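Local coordinates for encapsidation protein (Lactococcus phage asccphi28, PDB 7JQP) that probably works as the ATPase of a viral motor that packages phage DNA, built on an ASCE P-loop fold and assembled here from five copies, at residues L201-T206 with V215-Y220; F264-K269 with Y348-E353; K269-L274 with Q298-L303; L282-R287 with L356-F361. All blocks are in the same frame, centred on the assembly; numbering follows the deposited sequence.

Interaction 1: L201-T206 with V215-Y220; sequences LGYYLT and VKREDY
Tyr220 offers both ring faces. Leu201 CD2 lies over one, offset toward the rim, and the CB of Arg217, from its own turn, sits centrally over the other. At the edge of the Tyr203 ring, close to its plane, comes Tyr220 OH, 3.2 Å from Tyr203 CB; these two side chains cross at about a right angle. The Arg217 guanidinium carries Tyr203 CD1 over one face, with NH2 3.5 Å from that carbon, while Gly202 O lies near its edge, 3.8 Å from NH1. Ring and guanidinium planes are 52° apart, hence no parallel stack. Gly202, with a positive phi of 91°, is the C-prime residue of a Schellman motif that ends helix 196-201; in 215-220, Arg217 N donates to Tyr220 O (2.9 Å), closing the turn between edge strand 214-216 and strand 221-225 of the large sheet. Tyr220 OH adds a weak hydrogen bond to Leu201 O at 3.4 Å. Tyr203 reaches Val215 because chi1 (-177°) swings the ring opposite the main-chain nitrogen, its CE1 4.0 Å from Val215 CG1; its hydroxyl bonds to Asp209. Beyond, Asp219 with Arg240 and Glu218 with Lys244 of a second subunit form salt bridges.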
loop_
_atom_site.group_PDB
_atom_site.type_symbol
_atom_site.label_atom_id
_atom_site.label_comp_id
_atom_site.label_asym_id
_atom_site.label_seq_id
_atom_site.Cartn_x
_atom_site.Cartn_y
_atom_site.Cartn_z
ATOM N N LEU A 201 -15.321 16.698 26.669
ATOM C CA LEU A 201 -16.197 16.297 27.761
ATOM C C LEU A 201 -16.240 17.362 28.846
ATOM O O LEU A 201 -17.272 17.541 29.506
ATOM C CB LEU A 201 -15.725 14.972 28.351
ATOM C CG LEU A 201 -15.963 13.714 27.518
ATOM C CD1 LEU A 201 -15.402 12.495 28.242
ATOM C CD2 LEU A 201 -17.439 13.527 27.215
ATOM N N GLY A 202 -15.138 18.081 29.038
ATOM C CA GLY A 202 -15.012 19.008 30.135
ATOM C C GLY A 202 -14.419 18.412 31.386
ATOM O O GLY A 202 -14.521 19.029 32.455
ATOM N N TYR A 203 -13.816 17.231 31.292
ATOM C CA TYR A 203 -13.290 16.533 32.452
ATOM C C TYR A 203 -11.807 16.833 32.622
ATOM O O TYR A 203 -11.024 16.686 31.678
ATOM C CB TYR A 203 -13.493 15.023 32.334
ATOM C CG TYR A 203 -13.019 14.310 33.573
ATOM C CD1 TYR A 203 -13.706 14.465 34.768
ATOM C CD2 TYR A 203 -11.881 13.516 33.568
ATOM C CE1 TYR A 203 -13.290 13.841 35.917
ATOM C CE2 TYR A 203 -11.455 12.883 34.721
ATOM C CZ TYR A 203 -12.165 13.051 35.892
ATOM O OH TYR A 203 -11.755 12.430 37.049
ATOM N N TYR A 204 -11.431 17.246 33.830
ATOM C CA TYR A 204 -10.040 17.442 34.221
ATOM C C TYR A 204 -9.632 16.274 35.111
ATOM O O TYR A 204 -10.271 16.026 36.139
ATOM C CB TYR A 204 -9.881 18.775 34.950
ATOM C CG TYR A 204 -8.522 19.016 35.561
ATOM C CD1 TYR A 204 -7.450 19.433 34.784
ATOM C CD2 TYR A 204 -8.315 18.839 36.922
ATOM C CE1 TYR A 204 -6.209 19.660 35.345
ATOM C CE2 TYR A 204 -7.081 19.061 37.490
ATOM C CZ TYR A 204 -6.030 19.470 36.700
ATOM O OH TYR A 204 -4.800 19.693 37.272
ATOM N N LEU A 205 -8.594 15.548 34.709
ATOM C CA LEU A 205 -8.188 14.349 35.433
ATOM C C LEU A 205 -7.304 14.728 36.614
ATOM O O LEU A 205 -6.287 15.405 36.451
ATOM C CB LEU A 205 -7.460 13.384 34.497
ATOM C CG LEU A 205 -6.895 12.103 35.110
ATOM C CD1 LEU A 205 -8.014 11.245 35.666
ATOM C CD2 LEU A 205 -6.109 11.313 34.066
ATOM N N THR A 206 -7.699 14.287 37.805
ATOM C CA THR A 206 -6.983 14.578 39.036
ATOM C C THR A 206 -6.866 13.299 39.854
ATOM O O THR A 206 -7.734 12.424 39.794
ATOM C CB THR A 206 -7.685 15.681 39.850
ATOM O OG1 THR A 206 -7.035 15.838 41.117
ATOM C CG2 THR A 206 -9.151 15.345 40.069
ATOM N N VAL A 215 -17.054 9.197 39.406
ATOM C CA VAL A 215 -17.250 10.633 39.242
ATOM C C VAL A 215 -18.509 10.837 38.414
ATOM O O VAL A 215 -18.656 10.238 37.343
ATOM C CB VAL A 215 -16.045 11.314 38.566
ATOM C CG1 VAL A 215 -16.363 12.774 38.262
ATOM C CG2 VAL A 215 -14.806 11.202 39.445
ATOM N N LYS A 216 -19.408 11.688 38.895
ATOM C CA LYS A 216 -20.668 11.963 38.222
ATOM C C LYS A 216 -20.697 13.408 37.747
ATOM O O LYS A 216 -20.260 14.316 38.460
ATOM C CB LYS A 216 -21.856 11.702 39.151
ATOM C CG LYS A 216 -23.213 11.957 38.513
ATOM N N ARG A 217 -21.200 13.609 36.532
ATOM C CA ARG A 217 -21.320 14.931 35.940
ATOM C C ARG A 217 -22.712 15.076 35.339
ATOM O O ARG A 217 -23.497 14.124 35.287
ATOM C CB ARG A 217 -20.242 15.167 34.876
ATOM C CG ARG A 217 -18.817 15.108 35.418
ATOM C CD ARG A 217 -18.582 16.177 36.477
ATOM N NE ARG A 217 -17.214 16.168 36.988
ATOM C CZ ARG A 217 -16.217 16.882 36.472
ATOM N NH1 ARG A 217 -16.421 17.668 35.420
ATOM N NH2 ARG A 217 -15.007 16.808 37.010
ATOM N N GLU A 218 -23.018 16.291 34.881
ATOM C CA GLU A 218 -24.360 16.572 34.384
ATOM C C GLU A 218 -24.714 15.672 33.207
ATOM O O GLU A 218 -25.819 15.121 33.149
ATOM C CB GLU A 218 -24.481 18.044 33.996
ATOM C CG GLU A 218 -25.907 18.491 33.710
ATOM C CD GLU A 218 -25.969 19.826 32.995
ATOM O OE1 GLU A 218 -24.959 20.560 33.012
ATOM O OE2 GLU A 218 -27.029 20.140 32.412
ATOM N N ASP A 219 -23.793 15.517 32.255
ATOM C CA ASP A 219 -24.075 14.792 31.028
ATOM C C ASP A 219 -23.365 13.449 30.924
ATOM O O ASP A 219 -23.634 12.702 29.977
ATOM C CB ASP A 219 -23.686 15.645 29.807
ATOM C CG ASP A 219 -24.100 17.096 29.950
ATOM O OD1 ASP A 219 -25.296 17.356 30.198
ATOM O OD2 ASP A 219 -23.226 17.978 29.819
ATOM N N TYR A 220 -22.476 13.114 31.858
ATOM C CA TYR A 220 -21.728 11.872 31.730
ATOM C C TYR A 220 -21.212 11.423 33.087
ATOM O O TYR A 220 -21.185 12.189 34.054
ATOM C CB TYR A 220 -20.558 12.022 30.744
ATOM C CG TYR A 220 -19.503 13.018 31.181
ATOM C CD1 TYR A 220 -18.451 12.632 32.003
ATOM C CD2 TYR A 220 -19.557 14.341 30.768
ATOM C CE1 TYR A 220 -17.489 13.537 32.405
ATOM C CE2 TYR A 220 -18.599 15.252 31.163
ATOM C CZ TYR A 220 -17.568 14.847 31.980
ATOM O OH TYR A 220 -16.617 15.758 32.372
#

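Interaction 2: F264-K269 with Y348-E353; sequences FKHYGK and YHESPE
Phe264 reaches along 348-353, from His349 to Pro352. Its CB lies 3.2 Å from His349 O, and CG, anti to its own carbonyl carbon (chi1 -60°), directs the ring toward the start of helix 352-365. His349 O stays at the ring edge, near its plane, while CD1 approaches His349 CB at 3.7 Å. Farther out, CE1 comes obliquely to the Ser351 carbonyl carbon. At the tip CZ packs on Pro352 CG (3.8 Å), and Pro352 CD covers one face as a CH-pi contact, 4.3 Å from the Phe264 centroid and 25° off the ring normal. The single polar link between the backbones is weak: Lys265 N to His349 O, 3.1 Å and bent to 135°. Lys265 runs beside Tyr348, CG over the rim of one ring face, though the fit is modelled too tightly to trust in detail. His266 and Glu350 also lie side by side, pointing the same way; Glu350 OE2 sits at the imidazole edge, near its plane and nearest CD2, 4.1 Å from His266 NE2, so any charge attraction would act without direct contact. Strand 348-349 borders strand 293-300 at the edge of the C-terminal sheet, and leads into a strand-to-helix junction with an N-cap serine, Ser351, against which the Phe264 ring packs.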
loop_
_atom_site.group_PDB
_atom_site.type_symbol
_atom_site.label_atom_id
_atom_site.label_comp_id
_atom_site.label_asym_id
_atom_site.label_seq_id
_atom_site.Cartn_x
_atom_site.Cartn_y
_atom_site.Cartn_z
ATOM N N PHE A 264 -0.123 25.881 37.030
ATOM C CA PHE A 264 -1.126 26.925 37.223
ATOM C C PHE A 264 -0.535 28.114 37.970
ATOM O O PHE A 264 0.095 27.941 39.019
ATOM C CB PHE A 264 -2.334 26.372 37.996
ATOM C CG PHE A 264 -3.036 25.229 37.305
ATOM C CD1 PHE A 264 -3.954 25.466 36.296
ATOM C CD2 PHE A 264 -2.784 23.919 37.679
ATOM C CE1 PHE A 264 -4.599 24.418 35.668
ATOM C CE2 PHE A 264 -3.428 22.866 37.056
ATOM C CZ PHE A 264 -4.335 23.117 36.049
ATOM N N LYS A 265 -0.743 29.317 37.436
ATOM C CA LYS A 265 -0.289 30.548 38.079
ATOM C C LYS A 265 -1.100 31.710 37.508
ATOM O O LYS A 265 -1.662 31.616 36.413
ATOM C CB LYS A 265 1.210 30.787 37.837
ATOM C CG LYS A 265 1.837 31.929 38.639
ATOM C CD LYS A 265 2.195 31.527 40.059
ATOM C CE LYS A 265 3.542 30.793 40.088
ATOM N NZ LYS A 265 3.883 30.294 41.451
ATOM N N HIS A 266 -1.172 32.802 38.273
ATOM C CA HIS A 266 -1.914 33.993 37.883
ATOM C C HIS A 266 -0.980 35.184 37.691
ATOM O O HIS A 266 -0.093 35.430 38.515
ATOM C CB HIS A 266 -2.975 34.361 38.922
ATOM C CG HIS A 266 -3.707 35.625 38.602
ATOM N ND1 HIS A 266 -3.374 36.840 39.161
ATOM C CD2 HIS A 266 -4.741 35.867 37.762
ATOM C CE1 HIS A 266 -4.177 37.775 38.685
ATOM N NE2 HIS A 266 -5.018 37.209 37.838
ATOM N N TYR A 267 -1.203 35.937 36.610
ATOM C CA TYR A 267 -0.419 37.123 36.275
ATOM C C TYR A 267 -1.362 38.311 36.128
ATOM O O TYR A 267 -2.320 38.258 35.347
ATOM C CB TYR A 267 0.379 36.894 34.987
ATOM C CG TYR A 267 1.343 37.999 34.614
ATOM C CD1 TYR A 267 2.218 38.539 35.546
ATOM C CD2 TYR A 267 1.391 38.485 33.314
ATOM C CE1 TYR A 267 3.101 39.543 35.198
ATOM C CE2 TYR A 267 2.277 39.475 32.954
ATOM C CZ TYR A 267 3.123 40.011 33.901
ATOM O OH TYR A 267 4.005 41.007 33.545
ATOM N N GLY A 268 -1.085 39.382 36.873
ATOM C CA GLY A 268 -1.988 40.520 36.891
ATOM C C GLY A 268 -1.995 41.325 35.604
ATOM O O GLY A 268 -3.040 41.830 35.189
ATOM N N LYS A 269 -0.839 41.475 34.964
ATOM C CA LYS A 269 -0.755 42.391 33.833
ATOM C C LYS A 269 -1.710 41.966 32.720
ATOM O O LYS A 269 -2.073 40.793 32.589
ATOM C CB LYS A 269 0.674 42.456 33.281
ATOM C CG LYS A 269 1.690 43.155 34.179
ATOM C CD LYS A 269 1.347 44.614 34.433
ATOM C CE LYS A 269 2.183 45.170 35.578
ATOM N NZ LYS A 269 1.782 46.555 35.944
ATOM N N TYR A 348 1.574 28.765 31.961
ATOM C CA TYR A 348 0.813 28.824 33.202
ATOM C C TYR A 348 -0.660 29.049 32.882
ATOM O O TYR A 348 -1.000 29.954 32.113
ATOM C CB TYR A 348 1.307 29.947 34.120
ATOM C CG TYR A 348 2.620 29.691 34.825
ATOM C CD1 TYR A 348 2.696 28.801 35.887
ATOM C CD2 TYR A 348 3.776 30.365 34.452
ATOM C CE1 TYR A 348 3.886 28.571 36.544
ATOM C CE2 TYR A 348 4.973 30.140 35.104
ATOM C CZ TYR A 348 5.021 29.246 36.154
ATOM O OH TYR A 348 6.208 29.008 36.810
ATOM N N HIS A 349 -1.528 28.241 33.487
ATOM C CA HIS A 349 -2.971 28.353 33.319
ATOM C C HIS A 349 -3.589 28.869 34.613
ATOM O O HIS A 349 -3.181 28.471 35.707
ATOM C CB HIS A 349 -3.590 27.008 32.933
ATOM C CG HIS A 349 -3.313 26.607 31.518
ATOM N ND1 HIS A 349 -4.048 27.086 30.455
ATOM C CD2 HIS A 349 -2.391 25.768 30.990
ATOM C CE1 HIS A 349 -3.583 26.569 29.332
ATOM N NE2 HIS A 349 -2.579 25.764 29.629
ATOM N N GLU A 350 -4.563 29.771 34.487
ATOM C CA GLU A 350 -5.145 30.388 35.676
ATOM C C GLU A 350 -5.748 29.342 36.610
ATOM O O GLU A 350 -5.542 29.398 37.829
ATOM C CB GLU A 350 -6.195 31.423 35.271
ATOM C CG GLU A 350 -5.604 32.767 34.865
ATOM C CD GLU A 350 -6.661 33.828 34.636
ATOM O OE1 GLU A 350 -7.837 33.466 34.422
ATOM O OE2 GLU A 350 -6.315 35.028 34.679
ATOM N N SER A 351 -6.489 28.383 36.066
ATOM C CA SER A 351 -7.111 27.343 36.875
ATOM C C SER A 351 -7.452 26.173 35.966
ATOM O O SER A 351 -7.410 26.299 34.734
ATOM C CB SER A 351 -8.370 27.862 37.590
ATOM O OG SER A 351 -9.247 28.504 36.680
ATOM N N PRO A 352 -7.792 25.017 36.540
ATOM C CA PRO A 352 -8.212 23.890 35.692
ATOM C C PRO A 352 -9.409 24.221 34.826
ATOM O O PRO A 352 -9.509 23.713 33.702
ATOM C CB PRO A 352 -8.528 22.787 36.713
ATOM C CG PRO A 352 -7.658 23.129 37.893
ATOM C CD PRO A 352 -7.754 24.638 37.965
ATOM N N GLU A 353 -10.328 25.055 35.315
ATOM C CA GLU A 353 -11.461 25.457 34.491
ATOM C C GLU A 353 -10.984 26.197 33.247
ATOM O O GLU A 353 -11.424 25.903 32.131
ATOM C CB GLU A 353 -12.425 26.327 35.300
ATOM C CG GLU A 353 -13.670 26.741 34.524
ATOM C CD GLU A 353 -14.728 27.385 35.401
ATOM O OE1 GLU A 353 -14.376 28.250 36.230
ATOM O OE2 GLU A 353 -15.914 27.015 35.267
#

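Interaction 3: K269-L274 with Q298-L303; sequences KKPKLL and QVYKTL
Pro271 and Tyr300 meet across the central strand of an antiparallel meander, in which strand 280-288 separates strands 273-277 and 293-300. The evidence is in the spacing: the nearest CA pair, Pro271 with Gln298, is 7.9 Å apart, no hydrogen bond joins the two segments, and both bond by backbone to the strand between, Lys272 to Ile284 and Gln298 to Gly283. The contact is therefore made by side chains over one face of the sheet. Tyr300 and Pro271 approach from opposite directions; Pro271 CG lies 3.8 Å from Tyr300 CE1, oblique to the ring, and Pro271 CD is 3.5 Å from Tyr300 OH. Tyr300 CG is anti to its carbonyl carbon (chi1 -64°), which brings the ring beside Leu274, whose CD2 approaches obliquely to within 4.1 Å of Tyr300 CD1. The other branch, Leu274 CD1, touches Leu303 CD2 at 3.7 Å, the two leucines passing flank to flank. Tyr300 OH also donates to Gln298 OE1, two residues back on the same strand; the modelled 2.4 Å is very short, and the detail of this bond is doubtful. Ile309 and Leu306 extend the apolar cluster. The result is a three-stranded meander with Pro271, Leu274, Tyr300 and Leu303 on one face and Val299 on the other, against Trp358 of helix 352-365.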
loop_
_atom_site.group_PDB
_atom_site.type_symbol
_atom_site.label_atom_id
_atom_site.label_comp_id
_atom_site.label_asym_id
_atom_site.label_seq_id
_atom_site.Cartn_x
_atom_site.Cartn_y
_atom_site.Cartn_z
ATOM N N LYS A 269 -0.839 41.475 34.964
ATOM C CA LYS A 269 -0.755 42.391 33.833
ATOM C C LYS A 269 -1.710 41.966 32.720
ATOM O O LYS A 269 -2.073 40.793 32.589
ATOM C CB LYS A 269 0.674 42.456 33.281
ATOM C CG LYS A 269 1.690 43.155 34.179
ATOM C CD LYS A 269 1.347 44.614 34.433
ATOM C CE LYS A 269 2.183 45.170 35.578
ATOM N NZ LYS A 269 1.782 46.555 35.944
ATOM N N LYS A 270 -2.103 42.942 31.902
ATOM C CA LYS A 270 -3.060 42.693 30.837
ATOM C C LYS A 270 -2.426 41.854 29.730
ATOM O O LYS A 270 -1.208 41.889 29.532
ATOM C CB LYS A 270 -3.590 44.011 30.281
ATOM C CG LYS A 270 -4.371 44.802 31.327
ATOM C CD LYS A 270 -4.785 46.179 30.845
ATOM C CE LYS A 270 -5.661 46.884 31.880
ATOM N NZ LYS A 270 -4.932 47.209 33.137
ATOM N N PRO A 271 -3.230 41.086 29.001
ATOM C CA PRO A 271 -2.669 40.158 28.013
ATOM C C PRO A 271 -2.152 40.865 26.770
ATOM O O PRO A 271 -2.567 41.968 26.410
ATOM C CB PRO A 271 -3.863 39.258 27.673
ATOM C CG PRO A 271 -5.033 40.199 27.799
ATOM C CD PRO A 271 -4.705 41.002 29.048
ATOM N N LYS A 272 -1.218 40.179 26.102
ATOM C CA LYS A 272 -0.633 40.698 24.869
ATOM C C LYS A 272 -1.648 40.696 23.734
ATOM O O LYS A 272 -1.706 41.644 22.943
ATOM C CB LYS A 272 0.591 39.863 24.496
ATOM C CG LYS A 272 1.603 40.552 23.599
ATOM C CD LYS A 272 2.741 39.594 23.262
ATOM C CE LYS A 272 3.849 40.277 22.481
ATOM N NZ LYS A 272 5.163 39.602 22.694
ATOM N N LEU A 273 -2.452 39.642 23.633
ATOM C CA LEU A 273 -3.443 39.520 22.578
ATOM C C LEU A 273 -4.679 38.822 23.125
ATOM O O LEU A 273 -4.632 38.147 24.155
ATOM C CB LEU A 273 -2.884 38.758 21.366
ATOM C CG LEU A 273 -2.239 37.392 21.596
ATOM C CD1 LEU A 273 -3.256 36.315 21.920
ATOM C CD2 LEU A 273 -1.420 36.995 20.364
ATOM N N LEU A 274 -5.792 39.002 22.420
ATOM C CA LEU A 274 -7.070 38.429 22.811
ATOM C C LEU A 274 -7.713 37.754 21.609
ATOM O O LEU A 274 -7.580 38.226 20.475
ATOM C CB LEU A 274 -8.023 39.496 23.362
ATOM C CG LEU A 274 -7.636 40.170 24.676
ATOM C CD1 LEU A 274 -8.264 41.549 24.772
ATOM C CD2 LEU A 274 -8.065 39.309 25.852
ATOM N N GLN A 298 -4.904 33.066 30.042
ATOM C CA GLN A 298 -5.974 33.587 30.876
ATOM C C GLN A 298 -7.274 33.666 30.086
ATOM O O GLN A 298 -7.283 33.662 28.852
ATOM C CB GLN A 298 -5.633 34.981 31.435
ATOM C CG GLN A 298 -4.179 35.176 31.830
ATOM C CD GLN A 298 -3.770 36.642 31.819
ATOM O OE1 GLN A 298 -4.297 37.440 31.042
ATOM N NE2 GLN A 298 -2.833 37.003 32.687
ATOM N N VAL A 299 -8.375 33.755 30.831
ATOM C CA VAL A 299 -9.717 33.893 30.278
ATOM C C VAL A 299 -10.371 35.110 30.913
ATOM O O VAL A 299 -10.333 35.270 32.139
ATOM C CB VAL A 299 -10.568 32.633 30.531
ATOM C CG1 VAL A 299 -11.910 32.744 29.830
ATOM C CG2 VAL A 299 -9.810 31.391 30.079
ATOM N N TYR A 300 -10.960 35.970 30.087
ATOM C CA TYR A 300 -11.651 37.166 30.551
ATOM C C TYR A 300 -13.109 37.101 30.119
ATOM O O TYR A 300 -13.404 36.927 28.932
ATOM C CB TYR A 300 -10.986 38.431 30.001
ATOM C CG TYR A 300 -9.572 38.633 30.496
ATOM C CD1 TYR A 300 -8.493 38.111 29.797
ATOM C CD2 TYR A 300 -9.316 39.341 31.664
ATOM C CE1 TYR A 300 -7.197 38.288 30.245
ATOM C CE2 TYR A 300 -8.023 39.523 32.120
ATOM C CZ TYR A 300 -6.968 38.993 31.407
ATOM O OH TYR A 300 -5.681 39.174 31.860
ATOM N N LYS A 301 -14.018 37.237 31.089
ATOM C CA LYS A 301 -15.444 37.174 30.782
ATOM C C LYS A 301 -15.898 38.388 29.979
ATOM O O LYS A 301 -16.763 38.268 29.103
ATOM C CB LYS A 301 -16.254 37.050 32.074
ATOM C CG LYS A 301 -16.277 35.638 32.649
ATOM C CD LYS A 301 -17.124 35.552 33.913
ATOM C CE LYS A 301 -17.432 34.104 34.274
ATOM N NZ LYS A 301 -18.495 33.995 35.315
ATOM N N THR A 302 -15.342 39.565 30.268
ATOM C CA THR A 302 -15.746 40.789 29.589
ATOM C C THR A 302 -14.516 41.602 29.208
ATOM O O THR A 302 -13.441 41.458 29.795
ATOM C CB THR A 302 -16.680 41.643 30.462
ATOM O OG1 THR A 302 -17.127 42.782 29.716
ATOM C CG2 THR A 302 -15.957 42.118 31.719
ATOM N N LEU A 303 -14.692 42.462 28.203
ATOM C CA LEU A 303 -13.624 43.342 27.728
ATOM C C LEU A 303 -13.611 44.634 28.548
ATOM O O LEU A 303 -13.898 45.729 28.059
ATOM C CB LEU A 303 -13.804 43.638 26.246
ATOM C CG LEU A 303 -13.242 42.665 25.213
ATOM C CD1 LEU A 303 -13.694 43.095 23.821
ATOM C CD2 LEU A 303 -11.731 42.598 25.287
#

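Interaction 4: L282-R287 with L356-F361; sequences LGIAER and LEWSKF
Apolar contact dominates. Leu282 and Trp358 run alongside each other, pointing opposite ways, with Leu282 CB 3.7 Å from Trp358 CZ2. Both leucine methyls sit over the same indole face. CD2 makes a CH-pi contact, 4.1 Å from the centroid of the five-membered ring of Trp358 and 16° off its normal; CD1 also packs on Phe361 CB at 3.7 Å, nearly one helical turn on. Ile284 crosses the indole at about a right angle, its CG1 3.6 Å from Trp358 CH2. Polar groups are fewer. Gly283 O borders the indole edge near its plane, 3.6 Å from Trp358 CZ2, and NE1 bonds instead to Gln298 O on the neighbouring strand. The axes approach to 10.4 Å at 101°, so helix segment 356-361 runs nearly perpendicular to strand segment 282-287. With every touching residue buried and no hydrogen bond between the segments, shape and hydrophobicity join them, while the bond to Gln298 satisfies the buried indole N-H and probably helps set the ring's rotation.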
loop_
_atom_site.group_PDB
_atom_site.type_symbol
_atom_site.label_atom_id
_atom_site.label_comp_id
_atom_site.label_asym_id
_atom_site.label_seq_id
_atom_site.Cartn_x
_atom_site.Cartn_y
_atom_site.Cartn_z
ATOM N N LEU A 282 -10.259 34.942 25.292
ATOM C CA LEU A 282 -9.069 34.244 25.749
ATOM C C LEU A 282 -7.860 35.132 25.504
ATOM O O LEU A 282 -7.702 35.679 24.407
ATOM C CB LEU A 282 -8.893 32.914 25.022
ATOM C CG LEU A 282 -9.989 31.864 25.182
ATOM C CD1 LEU A 282 -9.698 30.695 24.251
ATOM C CD2 LEU A 282 -10.087 31.395 26.617
ATOM N N GLY A 283 -7.018 35.278 26.517
ATOM C CA GLY A 283 -5.863 36.143 26.420
ATOM C C GLY A 283 -4.595 35.403 26.782
ATOM O O GLY A 283 -4.591 34.506 27.625
ATOM N N ILE A 284 -3.509 35.793 26.119
ATOM C CA ILE A 284 -2.177 35.271 26.393
ATOM C C ILE A 284 -1.326 36.424 26.900
ATOM O O ILE A 284 -1.223 37.463 26.240
ATOM C CB ILE A 284 -1.542 34.630 25.145
ATOM C CG1 ILE A 284 -2.306 33.361 24.762
ATOM C CG2 ILE A 284 -0.072 34.331 25.402
ATOM C CD1 ILE A 284 -1.799 32.681 23.506
ATOM N N ALA A 285 -0.718 36.239 28.067
ATOM C CA ALA A 285 0.094 37.266 28.699
ATOM C C ALA A 285 1.543 36.809 28.726
ATOM O O ALA A 285 1.837 35.682 29.137
ATOM C CB ALA A 285 -0.392 37.558 30.121
ATOM N N GLU A 286 2.440 37.686 28.291
ATOM C CA GLU A 286 3.870 37.420 28.272
ATOM C C GLU A 286 4.549 38.324 29.289
ATOM O O GLU A 286 4.382 39.548 29.251
ATOM C CB GLU A 286 4.446 37.640 26.873
ATOM C CG GLU A 286 4.022 36.571 25.870
ATOM C CD GLU A 286 4.641 36.772 24.504
ATOM O OE1 GLU A 286 5.228 37.851 24.271
ATOM O OE2 GLU A 286 4.545 35.850 23.666
ATOM N N ARG A 287 5.310 37.715 30.192
ATOM C CA ARG A 287 6.017 38.417 31.254
ATOM C C ARG A 287 7.520 38.298 31.076
ATOM O O ARG A 287 8.060 37.189 31.046
ATOM C CB ARG A 287 5.590 37.880 32.622
ATOM C CG ARG A 287 6.593 38.136 33.733
ATOM C CD ARG A 287 5.985 37.923 35.105
ATOM N NE ARG A 287 6.963 37.414 36.060
ATOM C CZ ARG A 287 7.169 37.884 37.286
ATOM N NH1 ARG A 287 6.500 38.938 37.733
ATOM N NH2 ARG A 287 8.073 37.301 38.061
ATOM N N LEU A 356 -9.352 23.893 30.679
ATOM C CA LEU A 356 -10.303 23.160 29.850
ATOM C C LEU A 356 -10.885 24.049 28.757
ATOM O O LEU A 356 -11.108 23.586 27.632
ATOM C CB LEU A 356 -11.402 22.573 30.734
ATOM C CG LEU A 356 -10.958 21.383 31.585
ATOM C CD1 LEU A 356 -11.941 21.112 32.702
ATOM C CD2 LEU A 356 -10.833 20.137 30.707
ATOM N N GLU A 357 -11.140 25.324 29.064
ATOM C CA GLU A 357 -11.584 26.249 28.026
ATOM C C GLU A 357 -10.497 26.437 26.974
ATOM O O GLU A 357 -10.776 26.436 25.769
ATOM C CB GLU A 357 -11.955 27.606 28.627
ATOM C CG GLU A 357 -12.848 27.570 29.855
ATOM C CD GLU A 357 -14.313 27.374 29.522
ATOM O OE1 GLU A 357 -14.610 26.711 28.505
ATOM O OE2 GLU A 357 -15.166 27.890 30.276
ATOM N N TRP A 358 -9.245 26.609 27.418
ATOM C CA TRP A 358 -8.146 26.767 26.473
ATOM C C TRP A 358 -7.944 25.507 25.645
ATOM O O TRP A 358 -7.594 25.593 24.462
ATOM C CB TRP A 358 -6.857 27.130 27.210
ATOM C CG TRP A 358 -6.550 28.602 27.177
ATOM C CD1 TRP A 358 -6.711 29.506 28.188
ATOM C CD2 TRP A 358 -6.076 29.344 26.049
ATOM N NE1 TRP A 358 -6.339 30.760 27.764
ATOM C CE2 TRP A 358 -5.950 30.687 26.452
ATOM C CE3 TRP A 358 -5.739 28.999 24.737
ATOM C CZ2 TRP A 358 -5.498 31.684 25.590
ATOM C CZ3 TRP A 358 -5.290 29.989 23.885
ATOM C CH2 TRP A 358 -5.176 31.315 24.313
ATOM N N SER A 359 -8.165 24.332 26.243
ATOM C CA SER A 359 -7.986 23.085 25.506
ATOM C C SER A 359 -9.016 22.949 24.390
ATOM O O SER A 359 -8.687 22.487 23.290
ATOM C CB SER A 359 -8.057 21.886 26.454
ATOM O OG SER A 359 -7.240 22.073 27.596
ATOM N N LYS A 360 -10.266 23.334 24.654
ATOM C CA LYS A 360 -11.280 23.293 23.606
ATOM C C LYS A 360 -10.867 24.152 22.418
ATOM O O LYS A 360 -11.017 23.746 21.260
ATOM C CB LYS A 360 -12.628 23.768 24.150
ATOM C CG LYS A 360 -13.334 22.796 25.080
ATOM C CD LYS A 360 -14.784 23.230 25.298
ATOM C CE LYS A 360 -15.575 22.226 26.126
ATOM N NZ LYS A 360 -14.845 21.782 27.348
ATOM N N PHE A 361 -10.354 25.353 22.692
ATOM C CA PHE A 361 -9.942 26.254 21.623
ATOM C C PHE A 361 -8.743 25.701 20.865
ATOM O O PHE A 361 -8.730 25.691 19.628
ATOM C CB PHE A 361 -9.614 27.627 22.206
ATOM C CG PHE A 361 -9.002 28.573 21.219
ATOM C CD1 PHE A 361 -9.785 29.201 20.269
ATOM C CD2 PHE A 361 -7.642 28.832 21.239
ATOM C CE1 PHE A 361 -9.225 30.076 19.361
ATOM C CE2 PHE A 361 -7.076 29.703 20.333
ATOM C CZ PHE A 361 -7.869 30.326 19.392
#

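Overall arrangement
Interactions 2, 3 and 4 cluster in the C-terminal sheet, their centres 9 to 11 Å apart, whereas interaction 1 lies at the margin of the large ATPase sheet, its centre about 21 Å from that of interaction 2. Interactions 1 and 4 are buried, interaction 3 partly so, and interaction 2 is at the surface. Interactions 2 and 4 share helix 352-365, its start in one and its flank in the other; interactions 3 and 4 involve neighbouring strands, tied by the Lys272-Glu286 salt bridge. Chemistry follows place: hydrocarbon and indole in interaction 4, proline, leucine and a phenol without a cross-segment hydrogen bond in 3, mixed aromatic and charged groups in 1 and 2. Tyr204 packs on Phe264, Pro352 and Leu356, connecting interaction 1 to the C-terminal part.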